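Side-chain contacts in Asp/Glu-specific dipeptidyl-peptidase (Flavobacterium psychrophilum, PDB 5JXF), which cleaves dipeptides from the N-terminus of oligopeptides as a serine peptidase of family S46, with strict specificity for aspartate or glutamate at the P1 position: residues A[465-468]-A[469-473]; A[472-475]-A[476-480]. All blocks are in the same frame, centred on the assembly; numbering follows the deposited sequence.

Overall arrangement
Both contacts are local and follow one another along helix 460-477, in the helical part of this S46 peptidase and away from the active site and the bound dipeptide residues. Contact 1 (465-468 with 469-473) comes first in the chain and joins neighbouring turns in the middle of the helix. Contact 2 (472-475 with 476-480) takes over at Ala472 and Leu473, which the two share, and carries the chain out of the helix toward Pro479. The contacts thus run in series, their centres about 11 Å apart, with neither nested in nor crossing the other, and neither closes a long loop. Together they present side chains to helices 295-325 and 386-415.

Contact 1. Residues A[465-468]-A[469-473]; sequences KVFE and QLVAL
Residues 465-473 form an unbroken piece of alpha-helix in which Gln469 N, Leu470 N and Val471 N bond to the carbonyl oxygens of Lys465, Val466 and Phe467, the straightest of the three being Val471 N to Phe467 O (3.2 Å, 164° at the hydrogen). This i to i+4 ladder brings together two apolar pairs, the partners in each one turn apart. In the first, a methyl lies over an aromatic face: Val471 CG2 sits 3.7 Å from the centroid of the Phe467 ring, 23° off its normal, a CH-pi contact. It is displaced toward the rim, and CE1 of Phe467 is the ring atom closest to Val471 CG2, at 3.4 Å. The ring swings into this position because Phe467 CG is anti to its own backbone N (chi1 168°). Thr416 and Ile499 also touch the Phe467 side chain.

The second pair is Val466 and Leu470, whose side chains cross at a slant. Val466 CG2 meets both methyls of Leu470, 3.8 Å from CD2 and slightly farther from CD1, while Leu470 CB packs on Val466 O at 3.4 Å. Leu470 also reaches Val411 and Asn415 of helix 386-415, and Val466 touches Ala316 of helix 295-325, so this pair links the helix to 386-415 on one hand and 295-325 on the other. Were Leu470 cut back to an alanine, Val466 CG2 would probably lose its partner on the next turn and a gap would open against Val411.

On the exposed side the contacts are looser. Lys465 and Glu468 form a long salt bridge, NZ to OE1 at 3.8 Å, and the Gln469 side chain touches Ala315 of helix 295-325. One turn beyond Glu468, the methyl CB of Ala472 rests 3.6 Å from Glu468 O.

Contact 2. Residues A[472-475]-A[476-480]; sequences ALYA and TKAPK
Ala472 O receives two bonds from Thr476, one from its backbone N and one from its hydroxyl, in the last turns of helix 460-477, an alpha-helix that runs out here into a loop at Ala478 and Pro479. Among the hydrogen bonds, the amide supplies the usual i to i+4 link, Thr476 N to Ala472 O at 3.1 Å with 154° at the hydrogen. Thr476 OG1 donates to Ala472 O as well, at 3.1 Å, from the other face of the carbonyl plane. The hydroxyl can fold back in this way because chi1 of 70° places OG1 between the backbone N and the carbonyl carbon, within range of the oxygen, and the bond in turn helps hold that rotation on the exposed side. The next rung, Lys477 N to Leu473 O, is 2.8 Å long; after it Ala478 N makes a weak bond of 3.4 Å to Tyr474 O as the helix gives out.

Charge plays a minor part: Lys477, bent along its chain, sends NZ toward Glu311 of helix 295-325, with which it makes a long, weak ion pair.

Apolar contact comes mainly from Tyr474 and Ala478. Outside this stretch Tyr474 packs on Tyr407 of helix 386-415, and Leu473 touches Glu311 and Ala315 of helix 295-325, which places the end of the helix against these two. The tyrosine ring presents its edge to the alanine methyl, which lies near the ring plane: Ala478 CB lies 3.5 Å from Tyr474 CD1.

Contact 1. Residues A[465-468]-A[469-473]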
loop_
_atom_site.group_PDB
_atom_site.type_symbol
_atom_site.label_atom_id
_atom_site.label_comp_id
_atom_site.label_asym_id
_atom_site.label_seq_id
_atom_site.Cartn_x
_atom_site.Cartn_y
_atom_site.Cartn_z
ATOM N N LYS A 465 26.042 17.617 -8.682
ATOM C CA LYS A 465 25.317 17.438 -7.434
ATOM C C LYS A 465 25.329 15.961 -7.036
ATOM O O LYS A 465 25.558 15.639 -5.872
ATOM C CB LYS A 465 23.889 17.979 -7.541
ATOM C CG LYS A 465 23.832 19.489 -7.757
ATOM C CD LYS A 465 23.767 20.248 -6.428
ATOM C CE LYS A 465 24.546 21.561 -6.502
ATOM N NZ LYS A 465 24.978 22.055 -5.160
ATOM N N VAL A 466 25.124 15.062 -7.997
ATOM C CA VAL A 466 25.213 13.636 -7.688
ATOM C C VAL A 466 26.673 13.252 -7.383
ATOM O O VAL A 466 26.920 12.366 -6.563
ATOM C CB VAL A 466 24.622 12.754 -8.830
ATOM C CG1 VAL A 466 25.365 12.947 -10.114
ATOM C CG2 VAL A 466 24.654 11.288 -8.456
ATOM N N PHE A 467 27.634 13.937 -8.004
ATOM C CA PHE A 467 29.055 13.716 -7.689
ATOM C C PHE A 467 29.340 14.083 -6.242
ATOM O O PHE A 467 30.088 13.395 -5.547
ATOM C CB PHE A 467 29.972 14.534 -8.615
ATOM C CG PHE A 467 31.424 14.580 -8.171
ATOM C CD1 PHE A 467 32.313 13.591 -8.554
ATOM C CD2 PHE A 467 31.900 15.628 -7.386
ATOM C CE1 PHE A 467 33.641 13.637 -8.152
ATOM C CE2 PHE A 467 33.222 15.677 -6.978
ATOM C CZ PHE A 467 34.097 14.682 -7.359
ATOM N N GLU A 468 28.739 15.180 -5.797
ATOM C CA GLU A 468 28.973 15.683 -4.450
ATOM C C GLU A 468 28.397 14.723 -3.415
ATOM O O GLU A 468 28.958 14.565 -2.331
ATOM C CB GLU A 468 28.392 17.097 -4.310
ATOM C CG GLU A 468 27.755 17.451 -2.978
ATOM C CD GLU A 468 27.248 18.891 -2.955
ATOM O OE1 GLU A 468 27.585 19.650 -3.891
ATOM O OE2 GLU A 468 26.529 19.271 -2.003
ATOM N N GLN A 469 27.311 14.040 -3.772
ATOM C CA GLN A 469 26.647 13.138 -2.836
ATOM C C GLN A 469 27.265 11.732 -2.804
ATOM O O GLN A 469 27.289 11.082 -1.761
ATOM C CB GLN A 469 25.164 13.054 -3.181
ATOM C CG GLN A 469 24.329 12.224 -2.226
ATOM C CD GLN A 469 24.192 12.847 -0.850
ATOM O OE1 GLN A 469 25.035 12.647 0.027
ATOM N NE2 GLN A 469 23.123 13.605 -0.655
ATOM N N LEU A 470 27.769 11.265 -3.940
ATOM C CA LEU A 470 28.288 9.897 -4.041
ATOM C C LEU A 470 29.725 9.765 -3.527
ATOM O O LEU A 470 30.098 8.753 -2.927
ATOM C CB LEU A 470 28.213 9.406 -5.492
ATOM C CG LEU A 470 26.990 8.558 -5.845
ATOM C CD1 LEU A 470 25.711 9.156 -5.246
ATOM C CD2 LEU A 470 26.885 8.478 -7.340
ATOM N N VAL A 471 30.534 10.786 -3.779
ATOM C CA VAL A 471 31.894 10.805 -3.264
ATOM C C VAL A 471 31.866 10.869 -1.733
ATOM O O VAL A 471 32.713 10.271 -1.062
ATOM C CB VAL A 471 32.691 11.985 -3.850
ATOM C CG1 VAL A 471 34.044 12.114 -3.176
ATOM C CG2 VAL A 471 32.864 11.798 -5.352
ATOM N N ALA A 472 30.872 11.570 -1.188
ATOM C CA ALA A 472 30.651 11.587 0.249
ATOM C C ALA A 472 30.420 10.172 0.785
ATOM O O ALA A 472 30.991 9.790 1.806
ATOM C CB ALA A 472 29.478 12.487 0.595
ATOM N N LEU A 473 29.601 9.388 0.089
ATOM C CA LEU A 473 29.275 8.046 0.561
ATOM C C LEU A 473 30.482 7.105 0.528
ATOM O O LEU A 473 30.695 6.326 1.461
ATOM C CB LEU A 473 28.131 7.461 -0.266
ATOM C CG LEU A 473 26.746 8.081 -0.072
ATOM C CD1 LEU A 473 25.798 7.647 -1.200
ATOM C CD2 LEU A 473 26.175 7.721 1.303
#

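Contact 2. Residues A[472-475]-A[476-480]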
loop_
_atom_site.group_PDB
_atom_site.type_symbol
_atom_site.label_atom_id
_atom_site.label_comp_id
_atom_site.label_asym_id
_atom_site.label_seq_id
_atom_site.Cartn_x
_atom_site.Cartn_y
_atom_site.Cartn_z
ATOM N N ALA A 472 30.872 11.570 -1.188
ATOM C CA ALA A 472 30.651 11.587 0.249
ATOM C C ALA A 472 30.420 10.172 0.785
ATOM O O ALA A 472 30.991 9.790 1.806
ATOM C CB ALA A 472 29.478 12.487 0.595
ATOM N N LEU A 473 29.601 9.388 0.089
ATOM C CA LEU A 473 29.275 8.046 0.561
ATOM C C LEU A 473 30.482 7.105 0.528
ATOM O O LEU A 473 30.695 6.326 1.461
ATOM C CB LEU A 473 28.131 7.461 -0.266
ATOM C CG LEU A 473 26.746 8.081 -0.072
ATOM C CD1 LEU A 473 25.798 7.647 -1.200
ATOM C CD2 LEU A 473 26.175 7.721 1.303
ATOM N N TYR A 474 31.268 7.187 -0.545
ATOM C CA TYR A 474 32.451 6.343 -0.717
ATOM C C TYR A 474 33.446 6.575 0.415
ATOM O O TYR A 474 34.014 5.633 0.960
ATOM C CB TYR A 474 33.105 6.610 -2.083
ATOM C CG TYR A 474 34.080 5.540 -2.562
ATOM C CD1 TYR A 474 34.108 4.280 -1.978
ATOM C CD2 TYR A 474 34.933 5.774 -3.642
ATOM C CE1 TYR A 474 34.985 3.298 -2.424
ATOM C CE2 TYR A 474 35.811 4.795 -4.100
ATOM C CZ TYR A 474 35.830 3.557 -3.489
ATOM O OH TYR A 474 36.698 2.577 -3.940
ATOM N N ALA A 475 33.654 7.830 0.783
ATOM C CA ALA A 475 34.588 8.127 1.862
ATOM C C ALA A 475 34.062 7.633 3.214
ATOM O O ALA A 475 34.785 6.979 3.969
ATOM C CB ALA A 475 34.883 9.622 1.917
ATOM N N THR A 476 32.796 7.920 3.501
ATOM C CA THR A 476 32.276 7.728 4.848
ATOM C C THR A 476 31.805 6.300 5.135
ATOM O O THR A 476 31.939 5.832 6.263
ATOM C CB THR A 476 31.114 8.723 5.141
ATOM O OG1 THR A 476 29.957 8.387 4.369
ATOM C CG2 THR A 476 31.539 10.156 4.817
ATOM N N LYS A 477 31.278 5.598 4.134
ATOM C CA LYS A 477 30.679 4.281 4.396
ATOM C C LYS A 477 31.397 3.076 3.780
ATOM O O LYS A 477 31.090 1.933 4.126
ATOM C CB LYS A 477 29.214 4.271 3.948
ATOM C CG LYS A 477 28.407 5.455 4.456
ATOM C CD LYS A 477 26.972 5.050 4.821
ATOM C CE LYS A 477 26.737 5.150 6.327
ATOM N NZ LYS A 477 25.522 4.427 6.803
ATOM N N ALA A 478 32.347 3.319 2.885
ATOM C CA ALA A 478 33.155 2.227 2.346
ATOM C C ALA A 478 34.159 1.723 3.388
ATOM O O ALA A 478 34.533 2.470 4.297
ATOM C CB ALA A 478 33.877 2.675 1.095
ATOM N N PRO A 479 34.608 0.457 3.255
ATOM C CA PRO A 479 35.632 -0.100 4.149
ATOM C C PRO A 479 36.913 0.728 4.121
ATOM O O PRO A 479 37.525 0.907 3.064
ATOM C CB PRO A 479 35.868 -1.505 3.584
ATOM C CG PRO A 479 35.403 -1.431 2.171
ATOM C CD PRO A 479 34.230 -0.506 2.208
ATOM N N LYS A 480 37.313 1.219 5.288
ATOM C CA LYS A 480 38.350 2.238 5.371
ATOM C C LYS A 480 39.754 1.712 5.026
ATOM O O LYS A 480 40.617 2.485 4.611
ATOM C CB LYS A 480 38.342 2.865 6.770
ATOM C CG LYS A 480 38.593 4.364 6.779
#